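Endo alpha-1,4 polygalactosaminidase (Neosartorya fumigata, PDB 6OJ1) cleaves alpha-1,4-linked galactosamine polymers at internal bonds and disrupts microbial biofilms, as a glycoside hydrolase with a (beta/alpha)-barrel fold. Local coordinates at residues Ser168-Leu173 against Gly190-Ser195; Asn93-Lys98 against Leu131-Met136; Gly74-Arg77 against Lys81-Cys84. All coordinates share one frame; numbering follows the deposited sequence.

Contact 1 (Ser168-Leu173 against Gly190-Ser195); sequences SFVNFL and GDIIPS. With NAG (2-acetamido-2-deoxy-beta-D-glucopyranose), chain E; NAG (2-acetamido-2-deoxy-beta-D-glucopyranose), chain B.
Asn171 and Ser195 bring helix 163-179 and the 190-195 turn nearest each other, with CA atoms 8.7 Å apart, a gap bridged from the helix by side chains. Asn171 does so with its amide: ND2 donates to the backbone O of Ser195 over 3.2 Å, nearly straight at 171°. The acceptor lies in the plane of the Asn171 amide, while the donor is tilted 26° from the plane of the Ser195 carbonyl. With CG beside the backbone N (chi1 -80°), the amide faces the turn, and its OD1 is held in turn by Asn199 ND2. Asparagine suits this place because one flat group both donates and accepts. The Ser195 carbonyl takes a second donor, O3 of the first GlcNAc of an N-glycan, 2.8 Å from Ser195 O; the sugar's acetamide methyl C8 also lies 3.3 Å from Asn171 OD1. One turn of the protein thus holds the base of its own glycan. Further inward, the branched Val170 and Ile192 meet loosely by methyls, CG2 to CD1 at 4.2 Å. Ile192 also rests on Ile167 of helix 163-179 and on Leu186 of strand 183-187, while Phe169 and Leu173 pack against Met130 of helix 124-140.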
# COMPACT_ATOMS: atom_id res chain seq x y z
N SER A 168 -14.94 -5.38 6.17
CA SER A 168 -15.41 -6.47 5.32
C SER A 168 -14.55 -6.58 4.07
O SER A 168 -14.13 -7.68 3.68
CB SER A 168 -16.88 -6.24 4.94
OG SER A 168 -17.32 -7.17 3.96
N PHE A 169 -14.29 -5.44 3.43
CA PHE A 169 -13.57 -5.40 2.16
C PHE A 169 -12.12 -5.84 2.35
O PHE A 169 -11.61 -6.65 1.57
CB PHE A 169 -13.64 -3.98 1.60
CG PHE A 169 -13.03 -3.82 0.22
CD1 PHE A 169 -13.46 -4.59 -0.86
CD2 PHE A 169 -12.07 -2.84 0.00
CE1 PHE A 169 -12.91 -4.39 -2.14
CE2 PHE A 169 -11.53 -2.63 -1.27
CZ PHE A 169 -11.97 -3.41 -2.33
N VAL A 170 -11.46 -5.32 3.38
CA VAL A 170 -10.06 -5.65 3.60
C VAL A 170 -9.92 -7.14 3.93
O VAL A 170 -9.02 -7.81 3.42
CB VAL A 170 -9.47 -4.75 4.70
CG1 VAL A 170 -8.16 -5.32 5.24
CG2 VAL A 170 -9.25 -3.31 4.17
N ASN A 171 -10.82 -7.68 4.76
CA ASN A 171 -10.70 -9.10 5.05
C ASN A 171 -11.02 -9.95 3.83
O ASN A 171 -10.41 -11.01 3.63
CB ASN A 171 -11.59 -9.46 6.24
CG ASN A 171 -10.94 -9.11 7.57
OD1 ASN A 171 -9.74 -9.34 7.76
ND2 ASN A 171 -11.71 -8.54 8.49
N PHE A 172 -11.96 -9.49 2.99
CA PHE A 172 -12.23 -10.14 1.71
C PHE A 172 -10.98 -10.16 0.83
O PHE A 172 -10.62 -11.20 0.26
CB PHE A 172 -13.37 -9.41 1.00
CG PHE A 172 -13.43 -9.63 -0.49
CD1 PHE A 172 -14.08 -10.74 -1.01
CD2 PHE A 172 -12.88 -8.69 -1.37
CE1 PHE A 172 -14.15 -10.93 -2.39
CE2 PHE A 172 -12.95 -8.88 -2.74
CZ PHE A 172 -13.59 -10.01 -3.25
N LEU A 173 -10.32 -9.00 0.69
CA LEU A 173 -9.08 -8.93 -0.08
C LEU A 173 -8.01 -9.85 0.50
O LEU A 173 -7.28 -10.51 -0.24
CB LEU A 173 -8.57 -7.49 -0.14
CG LEU A 173 -9.42 -6.46 -0.88
CD1 LEU A 173 -8.79 -5.07 -0.70
CD2 LEU A 173 -9.53 -6.80 -2.39
N GLY A 190 -5.89 3.48 10.13
CA GLY A 190 -5.55 3.08 11.48
C GLY A 190 -6.75 2.70 12.35
O GLY A 190 -6.62 1.86 13.25
N ASP A 191 -7.91 3.32 12.11
CA ASP A 191 -9.08 3.06 12.96
C ASP A 191 -9.55 1.62 12.91
O ASP A 191 -10.18 1.14 13.87
CB ASP A 191 -10.24 3.99 12.58
CG ASP A 191 -9.98 5.42 12.97
OD1 ASP A 191 -9.74 5.67 14.17
OD2 ASP A 191 -10.01 6.30 12.08
N ILE A 192 -9.30 0.90 11.80
CA ILE A 192 -9.82 -0.46 11.64
C ILE A 192 -8.77 -1.53 11.93
O ILE A 192 -9.06 -2.72 11.75
CB ILE A 192 -10.44 -0.70 10.25
CG1 ILE A 192 -9.38 -0.73 9.12
CG2 ILE A 192 -11.53 0.34 9.94
CD1 ILE A 192 -9.92 -1.28 7.79
N ILE A 193 -7.57 -1.14 12.37
CA ILE A 193 -6.52 -2.12 12.64
C ILE A 193 -7.00 -3.31 13.47
O ILE A 193 -6.73 -4.46 13.07
CB ILE A 193 -5.30 -1.43 13.28
CG1 ILE A 193 -4.56 -0.56 12.26
CG2 ILE A 193 -4.37 -2.48 13.91
CD1 ILE A 193 -3.56 0.38 12.98
N PRO A 194 -7.67 -3.13 14.62
CA PRO A 194 -8.03 -4.30 15.45
C PRO A 194 -8.84 -5.34 14.70
O PRO A 194 -8.74 -6.53 15.02
CB PRO A 194 -8.86 -3.68 16.58
CG PRO A 194 -8.41 -2.30 16.67
CD PRO A 194 -8.10 -1.88 15.26
N SER A 195 -9.62 -4.92 13.71
CA SER A 195 -10.57 -5.81 13.05
C SER A 195 -9.99 -6.54 11.85
O SER A 195 -10.66 -7.43 11.32
CB SER A 195 -11.79 -5.02 12.60
OG SER A 195 -12.49 -4.54 13.73
C1 NAG E . -13.24 -11.85 13.23
C2 NAG E . -13.13 -10.58 12.36
C3 NAG E . -13.08 -9.31 13.22
C4 NAG E . -14.23 -9.30 14.22
C5 NAG E . -14.18 -10.58 15.05
C6 NAG E . -15.28 -10.67 16.09
C7 NAG E . -10.70 -10.67 11.83
C8 NAG E . -9.69 -10.76 10.71
N2 NAG E . -11.99 -10.65 11.45
O3 NAG E . -13.15 -8.18 12.36
O4 NAG E . -14.24 -8.16 15.08
O5 NAG E . -14.33 -11.71 14.17
O6 NAG E . -16.51 -11.10 15.54
O7 NAG E . -10.36 -10.61 13.01
C1 NAG B . -13.00 -7.81 15.75
C2 NAG B . -13.25 -6.46 16.43
C3 NAG B . -11.97 -5.98 17.11
C4 NAG B . -11.40 -7.04 18.06
C5 NAG B . -11.35 -8.41 17.37
C6 NAG B . -10.98 -9.54 18.30
C7 NAG B . -15.06 -5.21 15.33
C8 NAG B . -15.41 -4.16 14.31
N2 NAG B . -13.75 -5.47 15.49
O3 NAG B . -12.26 -4.77 17.81
O4 NAG B . -10.03 -6.76 18.32
O5 NAG B . -12.59 -8.76 16.74
O6 NAG B . -9.57 -9.66 18.42
O7 NAG B . -15.92 -5.80 15.96

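Contact 2 (Asn93-Lys98 against Leu131-Met136); sequences NWRPDK and LDRLDM. With EDO (1,2-ethanediol), chain G.
Asp97 and Arg133 form a buried salt bridge that ties the loop after strand 90-92 to helix 124-140. Arg133 grips the carboxylate side-on with two nitrogens, one to each oxygen. Its NE reaches Asp97 OD2 at 2.7 Å, almost perfectly straight (178°) and on the syn lone pair, while NH2 meets OD1 at 2.8 Å. The guanidinium and carboxylate planes are only 22° apart, so the paired bonds hold both flat groups against rotation. Arginine suits the place because its chain, extended from CG to NE, spans the gap from the helix to the loop. Phe65 and Phe101 of loops, and Phe86 of strand 81-87, touch it, an apolar setting that would be expected to strengthen the ion pair.

Asp97 occupies the third position of a type I beta turn, Arg95 to Lys98, closed by Lys98 N to Arg95 O; Pro96, with its restricted phi, fits the second. In this (beta/alpha)-barrel the turn belongs to the long excursion between strand 81-87 and helix 124-140, which also carries a small antiparallel sheet.

A 1,2-ethanediol, probably from the crystallisation liquor, adds a further bond from its O2 to Asp97 OD2 (2.6 Å). Arg95 brings its CG to 4.0 Å from Arg133 NH2, the two side chains crossing at about a right angle. Its own charge is directed elsewhere, toward Glu92 and Asp63.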
# COMPACT_ATOMS: atom_id res chain seq x y z
N ASN A 93 -8.72 6.30 -13.87
CA ASN A 93 -9.20 6.26 -15.25
C ASN A 93 -8.11 5.93 -16.25
O ASN A 93 -8.39 5.91 -17.46
CB ASN A 93 -9.89 7.58 -15.63
CG ASN A 93 -8.92 8.74 -15.84
OD1 ASN A 93 -7.70 8.63 -15.66
ND2 ASN A 93 -9.47 9.89 -16.22
N TRP A 94 -6.89 5.65 -15.80
CA TRP A 94 -5.83 5.27 -16.73
C TRP A 94 -5.52 3.77 -16.72
O TRP A 94 -4.62 3.34 -17.44
CB TRP A 94 -4.55 6.05 -16.44
CG TRP A 94 -3.98 5.83 -15.07
CD1 TRP A 94 -2.96 4.98 -14.74
CD2 TRP A 94 -4.36 6.49 -13.86
NE1 TRP A 94 -2.69 5.07 -13.39
CE2 TRP A 94 -3.53 5.99 -12.83
CE3 TRP A 94 -5.32 7.45 -13.54
CZ2 TRP A 94 -3.64 6.42 -11.51
CZ3 TRP A 94 -5.44 7.88 -12.22
CH2 TRP A 94 -4.60 7.36 -11.22
N ARG A 95 -6.27 2.97 -15.97
CA ARG A 95 -5.94 1.56 -15.89
C ARG A 95 -6.55 0.80 -17.07
O ARG A 95 -7.57 1.21 -17.62
CB ARG A 95 -6.43 0.94 -14.59
CG ARG A 95 -5.85 1.59 -13.33
CD ARG A 95 -4.33 1.59 -13.37
NE ARG A 95 -3.81 2.01 -12.08
CZ ARG A 95 -2.52 2.02 -11.76
NH1 ARG A 95 -2.16 2.42 -10.55
NH2 ARG A 95 -1.61 1.62 -12.64
N PRO A 96 -5.92 -0.30 -17.49
CA PRO A 96 -6.43 -1.03 -18.66
C PRO A 96 -7.73 -1.76 -18.40
O PRO A 96 -8.39 -2.17 -19.37
CB PRO A 96 -5.29 -2.01 -19.01
CG PRO A 96 -4.43 -2.06 -17.79
CD PRO A 96 -4.55 -0.72 -17.13
N ASP A 97 -8.14 -1.92 -17.14
CA ASP A 97 -9.43 -2.52 -16.80
C ASP A 97 -10.44 -1.48 -16.35
O ASP A 97 -11.45 -1.84 -15.74
CB ASP A 97 -9.26 -3.60 -15.72
CG ASP A 97 -8.74 -3.06 -14.38
OD1 ASP A 97 -8.44 -1.86 -14.27
OD2 ASP A 97 -8.62 -3.86 -13.42
N LYS A 98 -10.22 -0.20 -16.68
CA LYS A 98 -11.13 0.82 -16.16
C LYS A 98 -12.55 0.63 -16.68
O LYS A 98 -13.51 1.01 -16.00
CB LYS A 98 -10.64 2.22 -16.52
CG LYS A 98 -10.50 2.43 -18.01
CD LYS A 98 -11.08 3.75 -18.44
CE LYS A 98 -10.45 4.26 -19.73
NZ LYS A 98 -10.79 3.44 -20.92
N LEU A 131 -10.76 -9.11 -7.52
CA LEU A 131 -10.32 -10.49 -7.68
C LEU A 131 -9.57 -10.68 -8.99
O LEU A 131 -8.57 -11.40 -9.03
CB LEU A 131 -11.51 -11.45 -7.64
CG LEU A 131 -12.25 -11.58 -6.31
CD1 LEU A 131 -13.40 -12.54 -6.48
CD2 LEU A 131 -11.29 -12.07 -5.23
N ASP A 132 -10.04 -10.04 -10.07
CA ASP A 132 -9.31 -10.09 -11.33
C ASP A 132 -7.91 -9.48 -11.18
O ASP A 132 -6.93 -10.00 -11.75
CB ASP A 132 -10.06 -9.34 -12.43
CG ASP A 132 -11.38 -9.99 -12.83
OD1 ASP A 132 -11.68 -11.12 -12.39
OD2 ASP A 132 -12.13 -9.33 -13.58
N ARG A 133 -7.79 -8.38 -10.43
CA ARG A 133 -6.49 -7.76 -10.23
C ARG A 133 -5.59 -8.64 -9.37
O ARG A 133 -4.38 -8.72 -9.63
CB ARG A 133 -6.65 -6.37 -9.60
CG ARG A 133 -7.21 -5.32 -10.59
CD ARG A 133 -7.50 -3.97 -9.93
NE ARG A 133 -7.96 -2.98 -10.90
CZ ARG A 133 -8.12 -1.69 -10.64
NH1 ARG A 133 -7.88 -1.20 -9.42
NH2 ARG A 133 -8.52 -0.87 -11.61
N LEU A 134 -6.16 -9.32 -8.37
CA LEU A 134 -5.37 -10.27 -7.58
C LEU A 134 -4.91 -11.45 -8.42
O LEU A 134 -3.79 -11.96 -8.23
CB LEU A 134 -6.18 -10.76 -6.37
CG LEU A 134 -6.44 -9.68 -5.31
CD1 LEU A 134 -7.40 -10.23 -4.22
CD2 LEU A 134 -5.16 -9.15 -4.66
N ASP A 135 -5.76 -11.92 -9.34
CA ASP A 135 -5.33 -12.93 -10.31
C ASP A 135 -4.11 -12.45 -11.07
O ASP A 135 -3.13 -13.20 -11.24
CB ASP A 135 -6.45 -13.25 -11.30
CG ASP A 135 -7.56 -14.10 -10.73
OD1 ASP A 135 -7.49 -14.55 -9.56
OD2 ASP A 135 -8.54 -14.32 -11.48
N MET A 136 -4.15 -11.21 -11.55
CA MET A 136 -3.01 -10.67 -12.28
C MET A 136 -1.76 -10.62 -11.41
O MET A 136 -0.66 -11.00 -11.85
CB MET A 136 -3.32 -9.27 -12.82
CG MET A 136 -2.03 -8.62 -13.40
SD MET A 136 -2.32 -6.94 -13.99
CE MET A 136 -3.18 -7.32 -15.49
C1 EDO G . -7.03 -7.44 -15.36
O1 EDO G . -6.96 -6.30 -16.22
C2 EDO G . -7.41 -6.95 -13.97
O2 EDO G . -8.75 -6.44 -13.99

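Contact 3 (Gly74-Arg77 against Lys81-Cys84); sequences GLQR and KVIC
Leu75 of helix 69-77 packs on Val82 of strand 81-87, and its side chain can be followed outward from the backbone. CB already meets the methyl CG2 of Val82, at 3.6 Å. The chain then turns at CG, and of the two methyls at the tip it is CD1 that comes back to the same Val82 CG2, at 3.7 Å. Val82 CG2 is therefore touched by both the root and one branch of the leucine, and the two side chains cross at about a right angle. This placement follows from the valine torsion: with CG1 anti to the backbone N (chi1 -177°), CG2 stands beside that N and faces the helix. A branched residue suits the strand here, since it offers a broad apolar surface close to the backbone.

Gln76 flanks the same methyl, its CG lying 4.1 Å from Val82 CG2. Beyond CG the glutamine is extended (chi2 161°), which carries the amide past the valine to polar partners: NE2 donates to Gly141 O and to Asp143 OD2. That carboxylate oxygen also accepts from Val82 N, so Asp143 connects the glutamine of the helix to the backbone at the start of the strand. A long chain that is apolar in its middle and polar at its end fits both tasks.

The contact closes the second half of the beta-alpha-beta unit 59-63, 69-77, 81-87. Leu75 also touches Tyr60 of strand 59-63 and Val82 touches Ile62, placing the helix over the two neighbouring parallel strands, while the Cys84-Cys142 disulfide joins strand 81-87 to the chain just before strand 144-148.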
# COMPACT_ATOMS: atom_id res chain seq x y z
N GLY A 74 13.03 -10.79 -11.97
CA GLY A 74 14.41 -10.33 -11.85
C GLY A 74 14.75 -9.89 -10.44
O GLY A 74 15.85 -10.14 -9.95
N LEU A 75 13.80 -9.21 -9.77
CA LEU A 75 13.99 -8.86 -8.37
C LEU A 75 14.10 -10.11 -7.50
O LEU A 75 14.98 -10.19 -6.63
CB LEU A 75 12.83 -7.97 -7.90
CG LEU A 75 12.87 -6.51 -8.39
CD1 LEU A 75 11.53 -5.83 -8.14
CD2 LEU A 75 14.00 -5.72 -7.74
N GLN A 76 13.25 -11.10 -7.75
CA GLN A 76 13.27 -12.31 -6.93
C GLN A 76 14.53 -13.14 -7.19
O GLN A 76 15.07 -13.77 -6.27
CB GLN A 76 12.01 -13.12 -7.20
CG GLN A 76 10.74 -12.36 -6.76
CD GLN A 76 9.48 -12.90 -7.41
OE1 GLN A 76 9.54 -13.52 -8.47
NE2 GLN A 76 8.35 -12.70 -6.76
N ARG A 77 15.02 -13.15 -8.44
CA ARG A 77 16.31 -13.79 -8.72
C ARG A 77 17.44 -13.14 -7.92
O ARG A 77 18.41 -13.82 -7.58
CB ARG A 77 16.60 -13.73 -10.22
N LYS A 81 11.94 -9.60 -2.31
CA LYS A 81 10.51 -9.84 -2.35
C LYS A 81 9.81 -8.67 -3.03
O LYS A 81 10.23 -7.52 -2.90
CB LYS A 81 9.96 -10.04 -0.94
CG LYS A 81 10.44 -11.33 -0.23
CD LYS A 81 9.77 -12.58 -0.79
CE LYS A 81 10.18 -13.85 -0.03
NZ LYS A 81 11.61 -14.18 -0.27
N VAL A 82 8.73 -8.96 -3.75
CA VAL A 82 8.02 -7.95 -4.53
C VAL A 82 6.59 -7.85 -4.02
O VAL A 82 5.83 -8.83 -4.07
CB VAL A 82 8.05 -8.25 -6.03
CG1 VAL A 82 7.36 -7.12 -6.80
CG2 VAL A 82 9.49 -8.44 -6.52
N ILE A 83 6.22 -6.66 -3.56
CA ILE A 83 4.85 -6.32 -3.21
C ILE A 83 4.29 -5.53 -4.38
O ILE A 83 4.94 -4.62 -4.88
CB ILE A 83 4.79 -5.48 -1.91
CG1 ILE A 83 5.29 -6.29 -0.72
CG2 ILE A 83 3.36 -4.99 -1.63
CD1 ILE A 83 5.39 -5.47 0.59
N CYS A 84 3.08 -5.88 -4.81
CA CYS A 84 2.47 -5.26 -5.97
C CYS A 84 1.36 -4.34 -5.50
O CYS A 84 0.36 -4.79 -4.91
CB CYS A 84 1.95 -6.32 -6.94
SG CYS A 84 3.35 -7.20 -7.69

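How the contacts relate
Along the chain the contacts come in series, contact 3 first, then contact 2, then contact 1, each closing before the next opens. Their centres are well spread: about 20 Å between contacts 2 and 3, about 21 Å between 1 and 2, and about 26 Å between 1 and 3. Contacts 1 and 2 nevertheless touch, because helices 124-140 and 163-179 pack side by side, with Phe172 CZ 3.7 Å from Leu131 CD2. Contact 3 stays apart from both, with nearest atoms about 7 Å from contact 2 and about 10 Å from contact 1. Contact 3 sets a helix on a barrel strand, whereas contacts 2 and 1 fasten outer helices to a loop and a short helical segment.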